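Local coordinates for protein Pcdhgb2 (PDB 5SZR) that probably mediates calcium-dependent cell adhesion through its extracellular cadherin domains, of which 3 to 6 are present, and may help specify neuronal connections, at residues S400-L405 with H424-D429; P377-L382 with R393-R398. All blocks are in the same frame, centred on the assembly; numbering follows the deposited sequence.

Contact 1 (S400-L405 with H424-D429); sequences SARQRL and HLIFAD. With MAN (alpha-D-mannopyranose), chain B.
Gln403 and Leu425 form a hydrogen-bonded pair in the antiparallel hairpin of the last two strands, F and G, of a cadherin domain, a Greek-key beta sandwich. Gln403 N donates to Leu425 O (2.6 Å), and Leu425 N returns a bond to Gln403 O (2.8 Å). Just before strand F, Ala401 O takes the N-H of Phe427 at 2.8 Å and 167°, prolonging the pairing.

Side chains alternate across the sheet. On the outer face Arg402 and Ile426 run side by side; the arginine bends at chi3 (51°), bringing its guanidinium over the isoleucine tip, where Ile426 CD1 lies 3.2 Å from Arg402 NH1, off centre over the plane. Arginine suits this solvent-facing position because its flat group can lie on an apolar methyl and still bond to water. One water joins His424 ND1 (2.7 Å) to Gln403 O, with a weak link to Arg402 NH2. Extended Arg404 is held chiefly by Gln373, and its NH1 makes a weak bond to O4 of a protein-linked mannose (3.3 Å).

Leucine and phenylalanine suit the inner face, where Leu425 CD1 meets Leu405 CD1 at 4.0 Å. Gln403 is buried here too, but both polar ends of its amide have partners: the bend at chi2 (-76°) turns NE2 back to Ser400 O (3.1 Å), while OE1 bonds to Ser375. Its CG touches the Phe427 ring.

Strand 335-342 flanks strand 418-428 on its far side, with backbone bonds from His424 and Ile426 to Phe338, while Phe380 and Val389 of the facing sheet close over Leu405 and Leu425.

Contact 2 (P377-L382 with R393-R398); sequences PGLFSL and RALGDR
Leu379 meets Arg393 and Leu395 at one end of the D-E hairpin of a cadherin beta sandwich, where the chain enters strand 380-382 and where it has just left strand 388-391. No hydrogen bond spans the two segments themselves, although Leu379 pairs through its backbone with the adjoining Ala392, which holds the two segments close at this point.

Apolar packing is the first element. Leu379 CD1 lies 3.8 Å from Leu395 CD1, the two side chains crossing at a slant. Leucine fits both positions because each aims a branched end inward, on to Phe427 of strand 418-428. Leu379 CG also lies over one face of the Phe380 ring, toward its rim.

The second element is the packing of a flat guanidinium on an aliphatic side chain. Arg393 crosses Leu379 at about a right angle, and Leu379 CD1 sits over the centre of the guanidinium, 3.9 Å above its plane. CG of Arg393 stands between backbone N and carbonyl carbon (chi1 71°), from where the extended chain lies across Leu379. Arginine serves well here, as its flat group can lie on a leucine while NH1 turns to carboxylates.

Those carboxylates supply the electrostatic part. Arg393 NH1 forms salt bridges with Asp376, which just precedes the first segment, and Asp399, which just follows the second; together they probably fix its rotation.

The backbone adds a steric demand: Gly378 turns at phi 96°, which needs glycine because a CB would meet the preceding carbonyl O. Arg393 NH2 approaches Leu379 N to 3.4 Å, but both are donors and no bond results.

In the fold
Both contacts lie in the last of the four cadherin domains of this chain, their centres about 10 Å apart. Along the sequence they come in series: contact 2 closes at 393-398, and 400-405 opens contact 1 almost at once. They belong to different layers of the sandwich. Contact 2 borders the sheet containing strands 380-382 and 388-391, and contact 1 joins strands 402-410 and 418-428 of the other. The layers meet through packing: Phe427 CG lies 3.5 Å from Leu395 CD2, and Leu425 CD1 lies 3.6 Å from Phe380 CZ. The two contacts thus share the hydrophobic interior at one end of the domain, away from the annotated calcium sites.

Contact 1 (S400-L405 with H424-D429)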
ATOM      1  N   SER A 400     -28.670  63.107 -51.682  1.00 81.98           N
ATOM      2  CA  SER A 400     -29.917  63.464 -51.018  1.00 79.61           C
ATOM      3  C   SER A 400     -29.642  64.149 -49.685  1.00 76.38           C
ATOM      4  O   SER A 400     -28.688  63.814 -48.978  1.00 74.46           O
ATOM      5  CB  SER A 400     -30.773  62.216 -50.788  1.00 78.87           C
ATOM      6  OG  SER A 400     -30.729  61.345 -51.904  1.00 79.68           O
ATOM      7  N   ALA A 401     -30.495  65.115 -49.339  1.00 75.27           N
ATOM      8  CA  ALA A 401     -30.351  65.800 -48.058  1.00 74.32           C
ATOM      9  C   ALA A 401     -30.629  64.857 -46.892  1.00 73.23           C
ATOM     10  O   ALA A 401     -29.939  64.909 -45.866  1.00 71.24           O
ATOM     11  CB  ALA A 401     -31.278  67.014 -48.002  1.00 73.42           C
ATOM     12  N   ARG A 402     -31.635  63.995 -47.025  1.00 74.51           N
ATOM     13  CA  ARG A 402     -31.971  63.025 -45.992  1.00 72.99           C
ATOM     14  C   ARG A 402     -31.201  61.733 -46.227  1.00 68.32           C
ATOM     15  O   ARG A 402     -31.244  61.170 -47.326  1.00 68.02           O
ATOM     16  CB  ARG A 402     -33.473  62.735 -45.979  1.00 78.89           C
ATOM     17  CG  ARG A 402     -34.359  63.912 -45.602  1.00 88.47           C
ATOM     18  CD  ARG A 402     -35.776  63.426 -45.329  1.00 94.31           C
ATOM     19  NE  ARG A 402     -35.771  62.314 -44.376  1.00 95.34           N
ATOM     20  CZ  ARG A 402     -36.206  62.396 -43.123  1.00 96.50           C
ATOM     21  NH1 ARG A 402     -36.706  63.539 -42.669  1.00 99.58           N
ATOM     22  NH2 ARG A 402     -36.154  61.331 -42.330  1.00 93.58           N
ATOM     23  N   GLN A 403     -30.511  61.262 -45.191  1.00 64.93           N
ATOM     24  CA  GLN A 403     -29.737  60.033 -45.253  1.00 64.89           C
ATOM     25  C   GLN A 403     -30.138  59.119 -44.105  1.00 61.26           C
ATOM     26  O   GLN A 403     -30.587  59.579 -43.051  1.00 60.73           O
ATOM     27  CB  GLN A 403     -28.231  60.316 -45.195  1.00 66.50           C
ATOM     28  CG  GLN A 403     -27.712  61.103 -46.384  1.00 67.89           C
ATOM     29  CD  GLN A 403     -27.594  60.250 -47.628  1.00 67.61           C
ATOM     30  OE1 GLN A 403     -27.479  59.024 -47.543  1.00 67.67           O
ATOM     31  NE2 GLN A 403     -27.620  60.890 -48.792  1.00 67.00           N
ATOM     32  N   ARG A 404     -29.970  57.818 -44.313  1.00 60.00           N
ATOM     33  CA  ARG A 404     -30.374  56.832 -43.320  1.00 58.45           C
ATOM     34  C   ARG A 404     -29.349  55.713 -43.244  1.00 53.79           C
ATOM     35  O   ARG A 404     -28.979  55.136 -44.272  1.00 52.20           O
ATOM     36  CB  ARG A 404     -31.752  56.260 -43.651  1.00 60.91           C
ATOM     37  CG  ARG A 404     -32.157  55.079 -42.793  1.00 61.17           C
ATOM     38  CD  ARG A 404     -33.494  54.531 -43.258  1.00 62.75           C
ATOM     39  NE  ARG A 404     -33.932  53.389 -42.467  1.00 61.77           N
ATOM     40  CZ  ARG A 404     -33.485  52.149 -42.636  1.00 61.43           C
ATOM     41  NH1 ARG A 404     -33.950  51.171 -41.871  1.00 63.66           N
ATOM     42  NH2 ARG A 404     -32.571  51.885 -43.562  1.00 58.85           N
ATOM     43  N   LEU A 405     -28.902  55.410 -42.024  1.00 52.94           N
ATOM     44  CA  LEU A 405     -27.980  54.316 -41.745  1.00 50.95           C
ATOM     45  C   LEU A 405     -28.621  53.354 -40.753  1.00 52.43           C
ATOM     46  O   LEU A 405     -29.175  53.786 -39.736  1.00 52.64           O
ATOM     47  CB  LEU A 405     -26.660  54.827 -41.157  1.00 51.20           C
ATOM     48  CG  LEU A 405     -25.612  55.593 -41.963  1.00 52.30           C
ATOM     49  CD1 LEU A 405     -24.399  55.827 -41.079  1.00 52.09           C
ATOM     50  CD2 LEU A 405     -25.210  54.846 -43.213  1.00 52.33           C
ATOM     51  N   HIS A 424     -31.033  58.510 -38.638  1.00 53.79           N
ATOM     52  CA  HIS A 424     -31.481  59.444 -39.661  1.00 55.35           C
ATOM     53  C   HIS A 424     -30.535  60.640 -39.646  1.00 55.69           C
ATOM     54  O   HIS A 424     -30.522  61.418 -38.687  1.00 56.36           O
ATOM     55  CB  HIS A 424     -32.923  59.881 -39.414  1.00 57.67           C
ATOM     56  CG  HIS A 424     -33.899  58.747 -39.368  1.00 58.20           C
ATOM     57  ND1 HIS A 424     -34.201  57.979 -40.472  1.00 58.46           N
ATOM     58  CD2 HIS A 424     -34.656  58.263 -38.354  1.00 57.94           C
ATOM     59  CE1 HIS A 424     -35.094  57.064 -40.138  1.00 58.53           C
ATOM     60  NE2 HIS A 424     -35.388  57.215 -38.859  1.00 57.70           N
ATOM     61  N   LEU A 425     -29.736  60.776 -40.696  1.00 56.19           N
ATOM     62  CA  LEU A 425     -28.795  61.880 -40.836  1.00 59.09           C
ATOM     63  C   LEU A 425     -29.306  62.805 -41.934  1.00 63.25           C
ATOM     64  O   LEU A 425     -29.442  62.389 -43.089  1.00 65.25           O
ATOM     65  CB  LEU A 425     -27.393  61.361 -41.151  1.00 56.09           C
ATOM     66  CG  LEU A 425     -26.974  60.140 -40.327  1.00 55.77           C
ATOM     67  CD1 LEU A 425     -25.586  59.660 -40.717  1.00 54.46           C
ATOM     68  CD2 LEU A 425     -27.041  60.439 -38.835  1.00 57.07           C
ATOM     69  N   ILE A 426     -29.599  64.050 -41.572  1.00 65.98           N
ATOM     70  CA  ILE A 426     -30.245  65.002 -42.470  1.00 66.31           C
ATOM     71  C   ILE A 426     -29.353  66.227 -42.595  1.00 66.93           C
ATOM     72  O   ILE A 426     -29.100  66.920 -41.601  1.00 67.70           O
ATOM     73  CB  ILE A 426     -31.641  65.392 -41.968  1.00 69.56           C
ATOM     74  CG1 ILE A 426     -32.494  64.138 -41.765  1.00 70.72           C
ATOM     75  CG2 ILE A 426     -32.310  66.360 -42.937  1.00 70.91           C
ATOM     76  CD1 ILE A 426     -33.912  64.443 -41.372  1.00 76.38           C
ATOM     77  N   PHE A 427     -28.886  66.497 -43.811  1.00 67.97           N
ATOM     78  CA  PHE A 427     -28.035  67.652 -44.055  1.00 71.04           C
ATOM     79  C   PHE A 427     -28.849  68.935 -44.046  1.00 74.75           C
ATOM     80  O   PHE A 427     -29.940  69.005 -44.619  1.00 76.01           O
ATOM     81  CB  PHE A 427     -27.307  67.513 -45.390  1.00 72.15           C
ATOM     82  CG  PHE A 427     -26.172  66.535 -45.358  1.00 71.41           C
ATOM     83  CD1 PHE A 427     -24.956  66.887 -44.795  1.00 71.97           C
ATOM     84  CD2 PHE A 427     -26.317  65.267 -45.891  1.00 69.44           C
ATOM     85  CE1 PHE A 427     -23.908  65.986 -44.764  1.00 69.37           C
ATOM     86  CE2 PHE A 427     -25.274  64.369 -45.864  1.00 67.33           C
ATOM     87  CZ  PHE A 427     -24.069  64.730 -45.300  1.00 67.23           C
ATOM     88  N   ALA A 428     -28.308  69.957 -43.392  1.00 76.71           N
ATOM     89  CA  ALA A 428     -28.951  71.261 -43.346  1.00 79.46           C
ATOM     90  C   ALA A 428     -28.483  72.103 -44.522  1.00 83.00           C
ATOM     91  O   ALA A 428     -27.283  72.157 -44.820  1.00 82.94           O
ATOM     92  CB  ALA A 428     -28.644  71.976 -42.030  1.00 79.40           C
ATOM     93  N   ASP A 429     -29.432  72.748 -45.191  1.00 86.29           N
ATOM     94  CA  ASP A 429     -29.085  73.723 -46.206  1.00 89.90           C
ATOM     95  C   ASP A 429     -28.535  74.982 -45.542  1.00 92.90           C
ATOM     96  O   ASP A 429     -28.939  75.356 -44.438  1.00 92.41           O
ATOM     97  CB  ASP A 429     -30.307  74.057 -47.060  1.00 94.50           C
ATOM     98  CG  ASP A 429     -29.933  74.636 -48.409  1.00100.50           C
ATOM     99  OD1 ASP A 429     -28.870  74.247 -48.940  1.00101.17           O
ATOM    100  OD2 ASP A 429     -30.698  75.478 -48.935  1.00103.22           O
TER
HETATM  101  C1  MAN B 720     -34.139  51.546 -37.151  1.00 55.07           C
HETATM  102  C2  MAN B 720     -34.265  50.045 -37.416  1.00 60.59           C
HETATM  103  C3  MAN B 720     -34.886  49.829 -38.799  1.00 63.53           C
HETATM  104  C4  MAN B 720     -36.234  50.559 -38.917  1.00 65.48           C
HETATM  105  C5  MAN B 720     -36.074  52.057 -38.596  1.00 66.07           C
HETATM  106  C6  MAN B 720     -37.421  52.768 -38.486  1.00 70.20           C
HETATM  107  O2  MAN B 720     -35.156  49.433 -36.473  1.00 62.37           O
HETATM  108  O3  MAN B 720     -35.048  48.446 -39.112  1.00 64.10           O
HETATM  109  O4  MAN B 720     -36.736  50.422 -40.236  1.00 67.55           O
HETATM  110  O5  MAN B 720     -35.371  52.239 -37.321  1.00 62.77           O
HETATM  111  O6  MAN B 720     -37.194  54.161 -38.277  1.00 75.93           O
HETATM  112  O   HOH W   1     -33.642  59.106 -42.867  1.00 63.99           O

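Contact 2 (P377-L382 with R393-R398)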
ATOM      1  N   PRO A 377     -23.926  54.313 -49.748  1.00 66.52           N
ATOM      2  CA  PRO A 377     -22.714  53.702 -49.189  1.00 70.46           C
ATOM      3  C   PRO A 377     -21.480  54.511 -49.553  1.00 73.41           C
ATOM      4  O   PRO A 377     -21.287  54.902 -50.706  1.00 72.76           O
ATOM      5  CB  PRO A 377     -22.690  52.309 -49.829  1.00 70.36           C
ATOM      6  CG  PRO A 377     -24.090  52.079 -50.323  1.00 70.12           C
ATOM      7  CD  PRO A 377     -24.598  53.425 -50.709  1.00 69.18           C
ATOM      8  N   GLY A 378     -20.640  54.764 -48.552  1.00 80.19           N
ATOM      9  CA  GLY A 378     -19.413  55.501 -48.735  1.00 88.19           C
ATOM     10  C   GLY A 378     -19.508  56.975 -48.406  1.00 87.57           C
ATOM     11  O   GLY A 378     -18.470  57.627 -48.251  1.00 95.13           O
ATOM     12  N   LEU A 379     -20.721  57.520 -48.312  1.00 77.45           N
ATOM     13  CA  LEU A 379     -20.865  58.891 -47.838  1.00 70.29           C
ATOM     14  C   LEU A 379     -20.449  59.006 -46.378  1.00 64.58           C
ATOM     15  O   LEU A 379     -19.733  59.940 -45.998  1.00 64.32           O
ATOM     16  CB  LEU A 379     -22.307  59.364 -48.021  1.00 68.07           C
ATOM     17  CG  LEU A 379     -22.554  60.804 -47.586  1.00 66.09           C
ATOM     18  CD1 LEU A 379     -21.698  61.740 -48.424  1.00 64.30           C
ATOM     19  CD2 LEU A 379     -24.026  61.158 -47.705  1.00 68.06           C
ATOM     20  N   PHE A 380     -20.890  58.063 -45.550  1.00 59.14           N
ATOM     21  CA  PHE A 380     -20.538  58.010 -44.143  1.00 56.14           C
ATOM     22  C   PHE A 380     -19.695  56.774 -43.871  1.00 55.04           C
ATOM     23  O   PHE A 380     -19.893  55.718 -44.483  1.00 56.33           O
ATOM     24  CB  PHE A 380     -21.782  57.978 -43.250  1.00 55.05           C
ATOM     25  CG  PHE A 380     -22.623  59.215 -43.330  1.00 56.32           C
ATOM     26  CD1 PHE A 380     -22.249  60.370 -42.663  1.00 56.77           C
ATOM     27  CD2 PHE A 380     -23.801  59.226 -44.067  1.00 57.00           C
ATOM     28  CE1 PHE A 380     -23.029  61.515 -42.733  1.00 55.96           C
ATOM     29  CE2 PHE A 380     -24.582  60.366 -44.141  1.00 55.64           C
ATOM     30  CZ  PHE A 380     -24.195  61.510 -43.473  1.00 55.37           C
ATOM     31  N   SER A 381     -18.755  56.913 -42.943  1.00 53.75           N
ATOM     32  CA  SER A 381     -17.968  55.798 -42.446  1.00 48.66           C
ATOM     33  C   SER A 381     -18.340  55.519 -40.998  1.00 48.34           C
ATOM     34  O   SER A 381     -18.807  56.402 -40.273  1.00 45.61           O
ATOM     35  CB  SER A 381     -16.468  56.084 -42.555  1.00 49.45           C
ATOM     36  OG  SER A 381     -16.071  57.051 -41.598  1.00 50.97           O
ATOM     37  N   LEU A 382     -18.123  54.270 -40.578  1.00 49.66           N
ATOM     38  CA  LEU A 382     -18.477  53.813 -39.238  1.00 46.70           C
ATOM     39  C   LEU A 382     -17.275  53.094 -38.639  1.00 47.55           C
ATOM     40  O   LEU A 382     -16.867  52.040 -39.138  1.00 48.63           O
ATOM     41  CB  LEU A 382     -19.704  52.902 -39.276  1.00 44.41           C
ATOM     42  CG  LEU A 382     -20.135  52.308 -37.933  1.00 45.31           C
ATOM     43  CD1 LEU A 382     -20.476  53.415 -36.944  1.00 42.03           C
ATOM     44  CD2 LEU A 382     -21.312  51.365 -38.117  1.00 41.44           C
ATOM     45  N   ARG A 393     -16.598  61.588 -47.431  1.00 63.17           N
ATOM     46  CA  ARG A 393     -16.301  62.337 -48.640  1.00 68.01           C
ATOM     47  C   ARG A 393     -17.092  63.638 -48.612  1.00 70.00           C
ATOM     48  O   ARG A 393     -18.108  63.755 -47.921  1.00 66.59           O
ATOM     49  CB  ARG A 393     -16.641  61.529 -49.900  1.00 70.84           C
ATOM     50  CG  ARG A 393     -18.135  61.353 -50.138  1.00 72.97           C
ATOM     51  CD  ARG A 393     -18.416  60.813 -51.528  1.00 77.25           C
ATOM     52  NE  ARG A 393     -19.808  61.025 -51.926  1.00 79.38           N
ATOM     53  CZ  ARG A 393     -20.761  60.104 -51.835  1.00 77.98           C
ATOM     54  NH1 ARG A 393     -21.998  60.389 -52.223  1.00 76.75           N
ATOM     55  NH2 ARG A 393     -20.476  58.895 -51.361  1.00 76.36           N
ATOM     56  N   ALA A 394     -16.606  64.621 -49.364  1.00 73.10           N
ATOM     57  CA  ALA A 394     -17.332  65.876 -49.479  1.00 76.16           C
ATOM     58  C   ALA A 394     -18.707  65.618 -50.077  1.00 76.95           C
ATOM     59  O   ALA A 394     -18.858  64.827 -51.013  1.00 77.05           O
ATOM     60  CB  ALA A 394     -16.556  66.875 -50.337  1.00 79.56           C
ATOM     61  N   LEU A 395     -19.717  66.271 -49.513  1.00 78.71           N
ATOM     62  CA  LEU A 395     -21.079  66.081 -49.986  1.00 82.08           C
ATOM     63  C   LEU A 395     -21.219  66.583 -51.420  1.00 87.11           C
ATOM     64  O   LEU A 395     -20.783  67.689 -51.751  1.00 89.44           O
ATOM     65  CB  LEU A 395     -22.054  66.808 -49.063  1.00 83.17           C
ATOM     66  CG  LEU A 395     -23.520  66.417 -49.220  1.00 84.82           C
ATOM     67  CD1 LEU A 395     -23.688  64.926 -49.010  1.00 83.24           C
ATOM     68  CD2 LEU A 395     -24.372  67.198 -48.242  1.00 86.32           C
ATOM     69  N   GLY A 396     -21.819  65.752 -52.278  1.00 89.20           N
ATOM     70  CA  GLY A 396     -21.992  66.104 -53.670  1.00 94.08           C
ATOM     71  C   GLY A 396     -23.331  66.763 -53.950  1.00 97.38           C
ATOM     72  O   GLY A 396     -24.255  66.727 -53.138  1.00 96.49           O
ATOM     73  N   ASP A 397     -23.423  67.379 -55.133  1.00101.58           N
ATOM     74  CA  ASP A 397     -24.644  68.085 -55.503  1.00103.73           C
ATOM     75  C   ASP A 397     -25.806  67.129 -55.739  1.00100.22           C
ATOM     76  O   ASP A 397     -26.967  67.516 -55.561  1.00 99.73           O
ATOM     77  CB  ASP A 397     -24.405  68.942 -56.746  1.00109.95           C
ATOM     78  CG  ASP A 397     -24.108  70.393 -56.410  1.00113.58           C
ATOM     79  OD1 ASP A 397     -23.253  71.000 -57.088  1.00116.21           O
ATOM     80  OD2 ASP A 397     -24.735  70.928 -55.471  1.00116.15           O
ATOM     81  N   ARG A 398     -25.523  65.891 -56.138  1.00 97.26           N
ATOM     82  CA  ARG A 398     -26.557  64.903 -56.411  1.00 97.05           C
ATOM     83  C   ARG A 398     -26.838  63.995 -55.221  1.00 98.06           C
ATOM     84  O   ARG A 398     -27.495  62.961 -55.386  1.00100.40           O
ATOM     85  CB  ARG A 398     -26.173  64.058 -57.629  1.00 96.87           C
ATOM     86  CG  ARG A 398     -26.116  64.834 -58.933  1.00100.78           C
ATOM     87  CD  ARG A 398     -25.766  63.926 -60.101  1.00102.89           C
TER